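Local coordinates for protein dehydroquinate synthase (Thermus thermophilus, PDB 1UJN) that probably catalyses the conversion of 3-deoxy-D-arabino-heptulosonate 7-phosphate to 3-dehydroquinate with release of phosphate, using NAD(+) and a divalent zinc or cobalt ion, at residues 44-49 with 89-94; 23-28 with 151-156; 32-37 with 97-102. All coordinates share one frame; numbering follows the deposited sequence.

Contact 1 (44-49 with 89-94); sequences QEVAKA and LVVGGG
Val46, on helix 40-50, spreads its two methyl branches over Leu89 and Val91 of strand 87-92, and this apolar packing makes the whole contact. CG1 takes the closer place, 3.9 Å from CD2 of Leu89, where the two side chains lie alongside each other, running opposite ways. CG2 is looser against the next strand residue on the same side, 4.4 Å from Val91 CG2. The torsion of Val46 explains the split: with CG1 anti to the backbone N (chi1 171°), CG2 lies beside that nitrogen, and each branch is directed to its own strand residue. Together the two segments bury 113 Å² of surface.

Such a helix on a parallel sheet is the alpha/beta layering of the Rossmann-like N-terminal part of dehydroquinate synthases. Phe116 of strand 112-117 touches all three residues, and Leu33 of strand 31-36 adds to the layer at Val46 and Leu89.

At the strand's end the backbone calls for glycine: Gly92 has phi 161° and psi -164°, at which a CB would collide with the preceding carbonyl oxygen, and Gly93 is the N-cap of helix 94-106. A glycine-rich turn at this place is consistent with the NAD(+) site of the family; Val91 also touches Thr118, a predicted NAD(+)-binding residue.

On another side of helix 40-50, Glu45 makes a salt bridge to Arg157.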
ATOM      1  N   GLN A  44      16.627   6.449  21.626  1.00 23.64           N
ATOM      2  CA  GLN A  44      17.725   5.576  22.023  1.00 24.53           C
ATOM      3  C   GLN A  44      17.306   4.697  23.196  1.00 24.60           C
ATOM      4  O   GLN A  44      17.772   3.571  23.330  1.00 26.91           O
ATOM      5  CB  GLN A  44      18.957   6.404  22.403  1.00 24.45           C
ATOM      6  CG  GLN A  44      19.505   7.258  21.275  1.00 28.14           C
ATOM      7  CD  GLN A  44      20.193   6.456  20.178  1.00 28.47           C
ATOM      8  OE1 GLN A  44      20.396   5.249  20.322  1.00 29.37           O
ATOM      9  NE2 GLN A  44      20.542   7.116  19.076  1.00 29.67           N
ATOM     10  N   GLU A  45      16.427   5.209  24.052  1.00 24.84           N
ATOM     11  CA  GLU A  45      15.958   4.431  25.192  1.00 24.38           C
ATOM     12  C   GLU A  45      15.071   3.285  24.697  1.00 22.95           C
ATOM     13  O   GLU A  45      15.160   2.152  25.186  1.00 22.58           O
ATOM     14  CB  GLU A  45      15.171   5.317  26.162  1.00 28.62           C
ATOM     15  CG  GLU A  45      14.634   4.558  27.355  1.00 31.96           C
ATOM     16  CD  GLU A  45      13.876   5.435  28.326  1.00 35.16           C
ATOM     17  OE1 GLU A  45      13.328   4.890  29.306  1.00 38.56           O
ATOM     18  OE2 GLU A  45      13.826   6.663  28.112  1.00 38.71           O
ATOM     19  N   VAL A  46      14.217   3.589  23.723  1.00 20.40           N
ATOM     20  CA  VAL A  46      13.337   2.582  23.144  1.00 20.06           C
ATOM     21  C   VAL A  46      14.200   1.494  22.501  1.00 20.64           C
ATOM     22  O   VAL A  46      13.966   0.301  22.701  1.00 20.82           O
ATOM     23  CB  VAL A  46      12.409   3.209  22.063  1.00 19.49           C
ATOM     24  CG1 VAL A  46      11.663   2.114  21.304  1.00 20.21           C
ATOM     25  CG2 VAL A  46      11.413   4.152  22.723  1.00 20.81           C
ATOM     26  N   ALA A  47      15.200   1.921  21.730  1.00 20.89           N
ATOM     27  CA  ALA A  47      16.105   1.000  21.050  1.00 22.05           C
ATOM     28  C   ALA A  47      16.833   0.092  22.037  1.00 23.69           C
ATOM     29  O   ALA A  47      16.887  -1.124  21.855  1.00 22.82           O
ATOM     30  CB  ALA A  47      17.114   1.781  20.223  1.00 21.82           C
ATOM     31  N   LYS A  48      17.387   0.686  23.089  1.00 25.98           N
ATOM     32  CA  LYS A  48      18.125  -0.088  24.085  1.00 25.66           C
ATOM     33  C   LYS A  48      17.242  -1.094  24.817  1.00 25.90           C
ATOM     34  O   LYS A  48      17.638  -2.237  25.031  1.00 25.62           O
ATOM     35  CB  LYS A  48      18.785   0.853  25.095  1.00 28.22           C
ATOM     36  CG  LYS A  48      19.889   0.202  25.914  1.00 32.46           C
ATOM     37  CD  LYS A  48      20.611   1.233  26.766  1.00 36.00           C
ATOM     38  CE  LYS A  48      21.827   0.626  27.444  1.00 38.76           C
ATOM     39  NZ  LYS A  48      21.497  -0.672  28.089  1.00 41.56           N
ATOM     40  N   ALA A  49      16.040  -0.674  25.192  1.00 25.28           N
ATOM     41  CA  ALA A  49      15.120  -1.548  25.906  1.00 25.58           C
ATOM     42  C   ALA A  49      14.690  -2.773  25.098  1.00 26.64           C
ATOM     43  O   ALA A  49      14.575  -3.877  25.637  1.00 26.38           O
ATOM     44  CB  ALA A  49      13.885  -0.754  26.334  1.00 24.37           C
ATOM     45  N   LEU A  89      10.021   0.305  14.154  1.00 18.19           N
ATOM     46  CA  LEU A  89       9.566   1.070  15.309  1.00 16.72           C
ATOM     47  C   LEU A  89       9.619   2.541  14.909  1.00 16.13           C
ATOM     48  O   LEU A  89      10.599   3.000  14.320  1.00 16.58           O
ATOM     49  CB  LEU A  89      10.462   0.804  16.528  1.00 16.91           C
ATOM     50  CG  LEU A  89      10.334  -0.591  17.154  1.00 19.87           C
ATOM     51  CD1 LEU A  89      10.981  -1.643  16.261  1.00 21.18           C
ATOM     52  CD2 LEU A  89      11.012  -0.584  18.522  1.00 22.49           C
ATOM     53  N   VAL A  90       8.555   3.280  15.202  1.00 16.32           N
ATOM     54  CA  VAL A  90       8.513   4.685  14.819  1.00 18.27           C
ATOM     55  C   VAL A  90       8.299   5.581  16.024  1.00 18.48           C
ATOM     56  O   VAL A  90       7.268   5.501  16.701  1.00 18.42           O
ATOM     57  CB  VAL A  90       7.399   4.935  13.774  1.00 20.05           C
ATOM     58  CG1 VAL A  90       7.519   6.341  13.217  1.00 21.84           C
ATOM     59  CG2 VAL A  90       7.505   3.906  12.645  1.00 23.15           C
ATOM     60  N   VAL A  91       9.277   6.443  16.280  1.00 17.46           N
ATOM     61  CA  VAL A  91       9.235   7.338  17.430  1.00 17.06           C
ATOM     62  C   VAL A  91       9.195   8.794  16.979  1.00 17.19           C
ATOM     63  O   VAL A  91      10.158   9.302  16.404  1.00 16.77           O
ATOM     64  CB  VAL A  91      10.473   7.120  18.326  1.00 19.09           C
ATOM     65  CG1 VAL A  91      10.338   7.934  19.614  1.00 20.86           C
ATOM     66  CG2 VAL A  91      10.646   5.625  18.634  1.00 18.42           C
ATOM     67  N   GLY A  92       8.074   9.460  17.242  1.00 17.01           N
ATOM     68  CA  GLY A  92       7.937  10.850  16.848  1.00 16.69           C
ATOM     69  C   GLY A  92       6.484  11.277  16.823  1.00 18.49           C
ATOM     70  O   GLY A  92       5.615  10.596  17.374  1.00 19.55           O
ATOM     71  N   GLY A  93       6.222  12.405  16.172  1.00 17.04           N
ATOM     72  CA  GLY A  93       4.865  12.917  16.085  1.00 18.30           C
ATOM     73  C   GLY A  93       4.138  12.408  14.857  1.00 20.31           C
ATOM     74  O   GLY A  93       4.593  11.460  14.213  1.00 18.47           O
ATOM     75  N   GLY A  94       3.018  13.054  14.532  1.00 18.08           N
ATOM     76  CA  GLY A  94       2.204  12.658  13.396  1.00 20.90           C
ATOM     77  C   GLY A  94       2.898  12.492  12.056  1.00 21.26           C
ATOM     78  O   GLY A  94       2.587  11.566  11.306  1.00 19.91           O
TER

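Contact 2 (23-28 with 151-156); sequences EVPPLA and GVYAEL
This is a CH-pi contact with a water bridge beside it, where the loop between strands 12-17 and 31-36 folds over Tyr153 of strand 151-155, an inner strand of the mixed sheet. The evidence for CH-pi is direct: Val24 CG2 lies 3.6 Å from the centroid of the Tyr153 ring and only 10° off its normal, so the methyl sits over the middle of one face. The same carbon is 3.6 Å from CD1 of Tyr153 and hardly farther from its CG. Tyr153 holds CG anti to its own carbonyl carbon (chi1 -60°), which sends the ring out from the sheet under the loop. The ring also touches Pro13 and Leu15 of adjoining strand 12-17 and loop residue Val20; Val24 packs on Leu114, Phe116 and Leu50.

The hydroxyl end is handled differently. Pro25 CD approaches Tyr153 OH to 3.3 Å, obliquely to the ring. A water in the ring plane stands 2.7 Å from Tyr153 OH and donates to Glu23 O at 2.7 Å, tying the loop backbone to the strand side chain. Gly151 belongs to the arrangement as well, because a CB there would clash with Tyr153 CE2.

A phenylalanine at Tyr153 could still lie under Val24, but the water would probably lose its phenolic mate and hold the loop carbonyl less firmly. The chemistry therefore divides by region: dispersion over the face, water-mediated polarity at the hydroxyl.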
ATOM      1  N   GLU A  23       5.699  -2.493  28.714  1.00 27.13           N
ATOM      2  CA  GLU A  23       4.510  -3.163  28.192  1.00 25.95           C
ATOM      3  C   GLU A  23       4.633  -3.648  26.749  1.00 23.54           C
ATOM      4  O   GLU A  23       3.725  -4.295  26.232  1.00 21.48           O
ATOM      5  CB  GLU A  23       3.305  -2.227  28.299  1.00 29.73           C
ATOM      6  CG  GLU A  23       2.934  -1.883  29.732  1.00 37.72           C
ATOM      7  CD  GLU A  23       2.607  -3.120  30.543  1.00 40.91           C
ATOM      8  OE1 GLU A  23       1.638  -3.823  30.188  1.00 42.69           O
ATOM      9  OE2 GLU A  23       3.323  -3.394  31.530  1.00 46.21           O
ATOM     10  N   VAL A  24       5.746  -3.343  26.098  1.00 22.81           N
ATOM     11  CA  VAL A  24       5.922  -3.763  24.711  1.00 22.06           C
ATOM     12  C   VAL A  24       6.334  -5.225  24.635  1.00 22.32           C
ATOM     13  O   VAL A  24       7.264  -5.645  25.317  1.00 22.87           O
ATOM     14  CB  VAL A  24       7.005  -2.922  23.995  1.00 19.70           C
ATOM     15  CG1 VAL A  24       7.133  -3.364  22.539  1.00 21.31           C
ATOM     16  CG2 VAL A  24       6.654  -1.433  24.077  1.00 18.85           C
ATOM     17  N   PRO A  25       5.639  -6.030  23.815  1.00 22.35           N
ATOM     18  CA  PRO A  25       6.036  -7.440  23.724  1.00 22.48           C
ATOM     19  C   PRO A  25       7.445  -7.517  23.126  1.00 23.13           C
ATOM     20  O   PRO A  25       7.752  -6.815  22.160  1.00 21.79           O
ATOM     21  CB  PRO A  25       5.005  -8.034  22.768  1.00 21.18           C
ATOM     22  CG  PRO A  25       3.807  -7.156  22.949  1.00 22.68           C
ATOM     23  CD  PRO A  25       4.410  -5.776  23.043  1.00 22.01           C
ATOM     24  N   PRO A  26       8.322  -8.360  23.698  1.00 22.34           N
ATOM     25  CA  PRO A  26       9.680  -8.476  23.160  1.00 22.88           C
ATOM     26  C   PRO A  26       9.606  -8.812  21.677  1.00 22.75           C
ATOM     27  O   PRO A  26       8.746  -9.586  21.259  1.00 24.09           O
ATOM     28  CB  PRO A  26      10.272  -9.618  23.978  1.00 24.63           C
ATOM     29  CG  PRO A  26       9.614  -9.429  25.314  1.00 24.24           C
ATOM     30  CD  PRO A  26       8.171  -9.151  24.933  1.00 23.08           C
ATOM     31  N   LEU A  27      10.502  -8.231  20.889  1.00 23.27           N
ATOM     32  CA  LEU A  27      10.519  -8.468  19.450  1.00 25.61           C
ATOM     33  C   LEU A  27      10.826  -9.926  19.110  1.00 27.18           C
ATOM     34  O   LEU A  27      11.693 -10.549  19.726  1.00 27.48           O
ATOM     35  CB  LEU A  27      11.540  -7.535  18.794  1.00 26.20           C
ATOM     36  CG  LEU A  27      11.258  -6.048  19.058  1.00 23.51           C
ATOM     37  CD1 LEU A  27      12.412  -5.191  18.557  1.00 26.13           C
ATOM     38  CD2 LEU A  27       9.955  -5.655  18.375  1.00 26.48           C
ATOM     39  N   ALA A  28      10.108 -10.462  18.126  1.00 27.51           N
ATOM     40  CA  ALA A  28      10.287 -11.851  17.710  1.00 28.98           C
ATOM     41  C   ALA A  28      11.087 -11.990  16.419  1.00 29.65           C
ATOM     42  O   ALA A  28      11.228 -13.090  15.890  1.00 32.07           O
ATOM     43  CB  ALA A  28       8.930 -12.518  17.551  1.00 30.32           C
ATOM     44  N   GLY A 151       0.923  -2.063  17.642  1.00 19.12           N
ATOM     45  CA  GLY A 151       0.780  -1.548  18.995  1.00 15.96           C
ATOM     46  C   GLY A 151       1.158  -0.075  19.030  1.00 17.21           C
ATOM     47  O   GLY A 151       1.949   0.378  18.199  1.00 16.66           O
ATOM     48  N   VAL A 152       0.585   0.675  19.973  1.00 16.06           N
ATOM     49  CA  VAL A 152       0.889   2.103  20.129  1.00 16.00           C
ATOM     50  C   VAL A 152       1.281   2.299  21.589  1.00 15.73           C
ATOM     51  O   VAL A 152       0.544   1.899  22.487  1.00 16.70           O
ATOM     52  CB  VAL A 152      -0.326   2.996  19.823  1.00 15.73           C
ATOM     53  CG1 VAL A 152       0.029   4.468  20.059  1.00 16.60           C
ATOM     54  CG2 VAL A 152      -0.761   2.803  18.373  1.00 17.84           C
ATOM     55  N   TYR A 153       2.437   2.909  21.814  1.00 14.87           N
ATOM     56  CA  TYR A 153       2.947   3.118  23.165  1.00 16.58           C
ATOM     57  C   TYR A 153       3.306   4.578  23.367  1.00 18.25           C
ATOM     58  O   TYR A 153       4.328   5.048  22.866  1.00 18.97           O
ATOM     59  CB  TYR A 153       4.164   2.210  23.369  1.00 17.00           C
ATOM     60  CG  TYR A 153       3.800   0.749  23.197  1.00 18.22           C
ATOM     61  CD1 TYR A 153       3.337  -0.002  24.277  1.00 20.21           C
ATOM     62  CD2 TYR A 153       3.806   0.148  21.933  1.00 19.33           C
ATOM     63  CE1 TYR A 153       2.880  -1.312  24.103  1.00 19.35           C
ATOM     64  CE2 TYR A 153       3.344  -1.157  21.750  1.00 17.52           C
ATOM     65  CZ  TYR A 153       2.883  -1.876  22.838  1.00 19.15           C
ATOM     66  OH  TYR A 153       2.379  -3.149  22.673  1.00 20.38           O
ATOM     67  N   ALA A 154       2.444   5.279  24.104  1.00 20.07           N
ATOM     68  CA  ALA A 154       2.595   6.706  24.386  1.00 20.75           C
ATOM     69  C   ALA A 154       3.216   6.957  25.749  1.00 21.97           C
ATOM     70  O   ALA A 154       2.536   6.885  26.778  1.00 21.45           O
ATOM     71  CB  ALA A 154       1.235   7.401  24.299  1.00 19.23           C
ATOM     72  N   GLU A 155       4.509   7.249  25.738  1.00 22.17           N
ATOM     73  CA  GLU A 155       5.270   7.522  26.949  1.00 23.45           C
ATOM     74  C   GLU A 155       5.077   8.989  27.288  1.00 23.59           C
ATOM     75  O   GLU A 155       5.629   9.859  26.622  1.00 24.71           O
ATOM     76  CB  GLU A 155       6.750   7.236  26.701  1.00 25.32           C
ATOM     77  CG  GLU A 155       7.656   7.593  27.864  1.00 28.69           C
ATOM     78  CD  GLU A 155       7.184   6.985  29.162  1.00 29.88           C
ATOM     79  OE1 GLU A 155       7.085   5.739  29.240  1.00 29.42           O
ATOM     80  OE2 GLU A 155       6.907   7.756  30.105  1.00 31.94           O
ATOM     81  N   LEU A 156       4.296   9.261  28.326  1.00 27.13           N
ATOM     82  CA  LEU A 156       4.023  10.637  28.718  1.00 29.09           C
ATOM     83  C   LEU A 156       5.279  11.421  29.107  1.00 28.97           C
ATOM     84  O   LEU A 156       5.323  12.637  28.955  1.00 29.30           O
ATOM     85  CB  LEU A 156       2.990  10.652  29.853  1.00 31.02           C
ATOM     86  CG  LEU A 156       1.668   9.975  29.463  1.00 32.02           C
ATOM     87  CD1 LEU A 156       0.689  10.015  30.627  1.00 34.44           C
ATOM     88  CD2 LEU A 156       1.074  10.673  28.245  1.00 31.91           C
TER
HETATM   89  O   HOH W   1       1.419  -4.518  24.812  1.00 28.15           O

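Contact 3 (32-37 with 97-102); sequences ALLFDR and TDLGGF
Strand-on-helix packing in the Rossmann-like N-terminal part of the enzyme brings Leu34 of strand 31-36 against helix 94-106, which follows the neighbouring strand 87-92. Alternation along the strand shows which layer is involved: Leu33 turns to helix 40-50, whereas Leu34 points from the other face of the sheet. One methyl does the touching. Leu34 CD2 rests 3.9 Å from the CA of Gly100, and its other neighbour across the contact is the CD2 of Leu99, at a looser 4.4 Å. CG lies anti to the backbone N (chi1 -175°) and CD2 roughly anti to CA, which carries this methyl outward to the helix backbone.

Gly100 permits this approach. A CB on it would point toward the strand and lie only 3.5 Å from Leu34 CD2, a tight fit. The CA atoms of Leu34 and Gly100 are correspondingly near, 7.0 Å apart. Leu56 and Leu58 of strand 55-58 pack on Leu34 from its other neighbouring strand, and Leu58 also meets Leu99. Farther along the helix, Phe102 packs on Tyr70 of the second subunit.

Chemically the contact is wholly apolar and modest, burying 80 Å²; its closeness depends on a bare helix backbone rather than on interlocking side chains.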
ATOM      1  N   ALA A  32      14.140  -2.286  13.068  1.00 19.78           N
ATOM      2  CA  ALA A  32      14.807  -1.034  12.753  1.00 19.05           C
ATOM      3  C   ALA A  32      13.958   0.045  13.410  1.00 19.75           C
ATOM      4  O   ALA A  32      12.758  -0.152  13.617  1.00 20.02           O
ATOM      5  CB  ALA A  32      14.868  -0.825  11.243  1.00 18.40           C
ATOM      6  N   LEU A  33      14.568   1.174  13.751  1.00 19.58           N
ATOM      7  CA  LEU A  33      13.829   2.239  14.408  1.00 18.16           C
ATOM      8  C   LEU A  33      14.062   3.572  13.709  1.00 18.92           C
ATOM      9  O   LEU A  33      15.198   3.979  13.483  1.00 19.74           O
ATOM     10  CB  LEU A  33      14.233   2.322  15.893  1.00 17.41           C
ATOM     11  CG  LEU A  33      13.462   3.270  16.826  1.00 18.52           C
ATOM     12  CD1 LEU A  33      13.626   2.804  18.272  1.00 19.27           C
ATOM     13  CD2 LEU A  33      13.966   4.704  16.656  1.00 18.11           C
ATOM     14  N   LEU A  34      12.958   4.223  13.351  1.00 19.57           N
ATOM     15  CA  LEU A  34      12.955   5.518  12.683  1.00 20.03           C
ATOM     16  C   LEU A  34      12.492   6.535  13.731  1.00 21.08           C
ATOM     17  O   LEU A  34      11.492   6.302  14.422  1.00 20.88           O
ATOM     18  CB  LEU A  34      11.962   5.477  11.517  1.00 21.97           C
ATOM     19  CG  LEU A  34      11.875   6.680  10.585  1.00 25.48           C
ATOM     20  CD1 LEU A  34      13.172   6.783   9.793  1.00 25.90           C
ATOM     21  CD2 LEU A  34      10.676   6.526   9.640  1.00 26.69           C
ATOM     22  N   PHE A  35      13.190   7.663  13.850  1.00 21.18           N
ATOM     23  CA  PHE A  35      12.815   8.655  14.856  1.00 21.36           C
ATOM     24  C   PHE A  35      13.006  10.116  14.453  1.00 22.27           C
ATOM     25  O   PHE A  35      13.813  10.436  13.588  1.00 21.04           O
ATOM     26  CB  PHE A  35      13.606   8.399  16.146  1.00 22.47           C
ATOM     27  CG  PHE A  35      15.095   8.636  16.009  1.00 24.18           C
ATOM     28  CD1 PHE A  35      15.648   9.879  16.306  1.00 22.87           C
ATOM     29  CD2 PHE A  35      15.937   7.614  15.581  1.00 24.29           C
ATOM     30  CE1 PHE A  35      17.021  10.103  16.179  1.00 26.63           C
ATOM     31  CE2 PHE A  35      17.313   7.826  15.448  1.00 24.53           C
ATOM     32  CZ  PHE A  35      17.857   9.073  15.749  1.00 24.25           C
ATOM     33  N   ASP A  36      12.241  10.987  15.108  1.00 22.71           N
ATOM     34  CA  ASP A  36      12.314  12.430  14.898  1.00 23.70           C
ATOM     35  C   ASP A  36      13.538  12.857  15.715  1.00 25.08           C
ATOM     36  O   ASP A  36      13.599  12.576  16.903  1.00 24.91           O
ATOM     37  CB  ASP A  36      11.050  13.091  15.464  1.00 25.14           C
ATOM     38  CG  ASP A  36      11.060  14.605  15.327  1.00 27.70           C
ATOM     39  OD1 ASP A  36      12.146  15.214  15.410  1.00 27.75           O
ATOM     40  OD2 ASP A  36       9.970  15.191  15.152  1.00 29.01           O
ATOM     41  N   ARG A  37      14.508  13.510  15.081  1.00 27.52           N
ATOM     42  CA  ARG A  37      15.722  13.948  15.780  1.00 30.64           C
ATOM     43  C   ARG A  37      15.410  14.647  17.100  1.00 29.95           C
ATOM     44  O   ARG A  37      16.201  14.587  18.041  1.00 29.89           O
ATOM     45  CB  ARG A  37      16.540  14.901  14.901  1.00 33.37           C
ATOM     46  CG  ARG A  37      16.985  14.322  13.568  1.00 39.87           C
ATOM     47  CD  ARG A  37      17.686  15.387  12.732  1.00 44.89           C
ATOM     48  NE  ARG A  37      18.006  14.932  11.381  1.00 48.68           N
ATOM     49  CZ  ARG A  37      18.867  13.960  11.095  1.00 49.76           C
ATOM     50  NH1 ARG A  37      19.508  13.327  12.070  1.00 52.38           N
ATOM     51  NH2 ARG A  37      19.089  13.622   9.832  1.00 52.71           N
ATOM     52  N   THR A  97       4.890   9.161  12.112  1.00 21.72           N
ATOM     53  CA  THR A  97       4.084   7.955  12.016  1.00 24.42           C
ATOM     54  C   THR A  97       3.451   7.876  10.634  1.00 23.06           C
ATOM     55  O   THR A  97       3.255   6.785  10.105  1.00 23.12           O
ATOM     56  CB  THR A  97       3.003   7.882  13.123  1.00 26.47           C
ATOM     57  OG1 THR A  97       2.332   9.137  13.237  1.00 28.39           O
ATOM     58  CG2 THR A  97       3.642   7.528  14.455  1.00 30.07           C
ATOM     59  N   ASP A  98       3.146   9.031  10.045  1.00 19.38           N
ATOM     60  CA  ASP A  98       2.569   9.066   8.698  1.00 20.65           C
ATOM     61  C   ASP A  98       3.584   8.471   7.719  1.00 19.59           C
ATOM     62  O   ASP A  98       3.270   7.555   6.951  1.00 18.32           O
ATOM     63  CB  ASP A  98       2.243  10.513   8.285  1.00 19.90           C
ATOM     64  CG  ASP A  98       0.901  10.993   8.820  1.00 26.42           C
ATOM     65  OD1 ASP A  98       0.584  12.191   8.650  1.00 29.11           O
ATOM     66  OD2 ASP A  98       0.154  10.179   9.402  1.00 27.00           O
ATOM     67  N   LEU A  99       4.805   8.997   7.751  1.00 17.54           N
ATOM     68  CA  LEU A  99       5.872   8.520   6.875  1.00 18.09           C
ATOM     69  C   LEU A  99       6.271   7.084   7.207  1.00 18.59           C
ATOM     70  O   LEU A  99       6.264   6.210   6.335  1.00 17.71           O
ATOM     71  CB  LEU A  99       7.097   9.426   7.000  1.00 20.04           C
ATOM     72  CG  LEU A  99       8.366   8.919   6.306  1.00 20.46           C
ATOM     73  CD1 LEU A  99       8.197   9.024   4.795  1.00 20.59           C
ATOM     74  CD2 LEU A  99       9.554   9.725   6.772  1.00 23.17           C
ATOM     75  N   GLY A 100       6.611   6.848   8.474  1.00 19.06           N
ATOM     76  CA  GLY A 100       7.019   5.520   8.912  1.00 18.46           C
ATOM     77  C   GLY A 100       5.973   4.438   8.706  1.00 17.20           C
ATOM     78  O   GLY A 100       6.308   3.298   8.379  1.00 16.86           O
ATOM     79  N   GLY A 101       4.705   4.784   8.908  1.00 17.14           N
ATOM     80  CA  GLY A 101       3.646   3.812   8.722  1.00 17.34           C
ATOM     81  C   GLY A 101       3.508   3.436   7.256  1.00 18.28           C
ATOM     82  O   GLY A 101       3.213   2.290   6.927  1.00 16.02           O
ATOM     83  N   PHE A 102       3.730   4.407   6.373  1.00 18.14           N
ATOM     84  CA  PHE A 102       3.633   4.172   4.933  1.00 16.54           C
ATOM     85  C   PHE A 102       4.822   3.342   4.449  1.00 18.43           C
ATOM     86  O   PHE A 102       4.676   2.478   3.574  1.00 16.41           O
ATOM     87  CB  PHE A 102       3.557   5.509   4.190  1.00 16.23           C
ATOM     88  CG  PHE A 102       3.368   5.366   2.705  1.00 15.93           C
ATOM     89  CD1 PHE A 102       2.378   4.529   2.193  1.00 16.24           C
ATOM     90  CD2 PHE A 102       4.177   6.072   1.818  1.00 15.92           C
ATOM     91  CE1 PHE A 102       2.194   4.396   0.818  1.00 19.05           C
ATOM     92  CE2 PHE A 102       4.005   5.950   0.436  1.00 17.40           C
ATOM     93  CZ  PHE A 102       3.011   5.108  -0.067  1.00 19.97           C
TER

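Overall arrangement
All three contacts build on one mixed sheet and are nested along the chain: contact 1 falls within the loop closed by contact 3, which falls within that closed by contact 2. Centres of contacts 1 and 3 are 9 Å apart, those of 1 and 2 10 Å, those of 2 and 3 15 Å. Contacts 1 and 3 join directly through neighbouring parallel strands, where Leu89 N to Ala32 O and Leu89 O to Leu34 N, both 2.8 Å, are probable hydrogen bonds. Helix 40-50 and the 23-28 loop cover one face, helix 94-106 the other, so the sheet leading to the predicted NAD(+) site is packed on both sides.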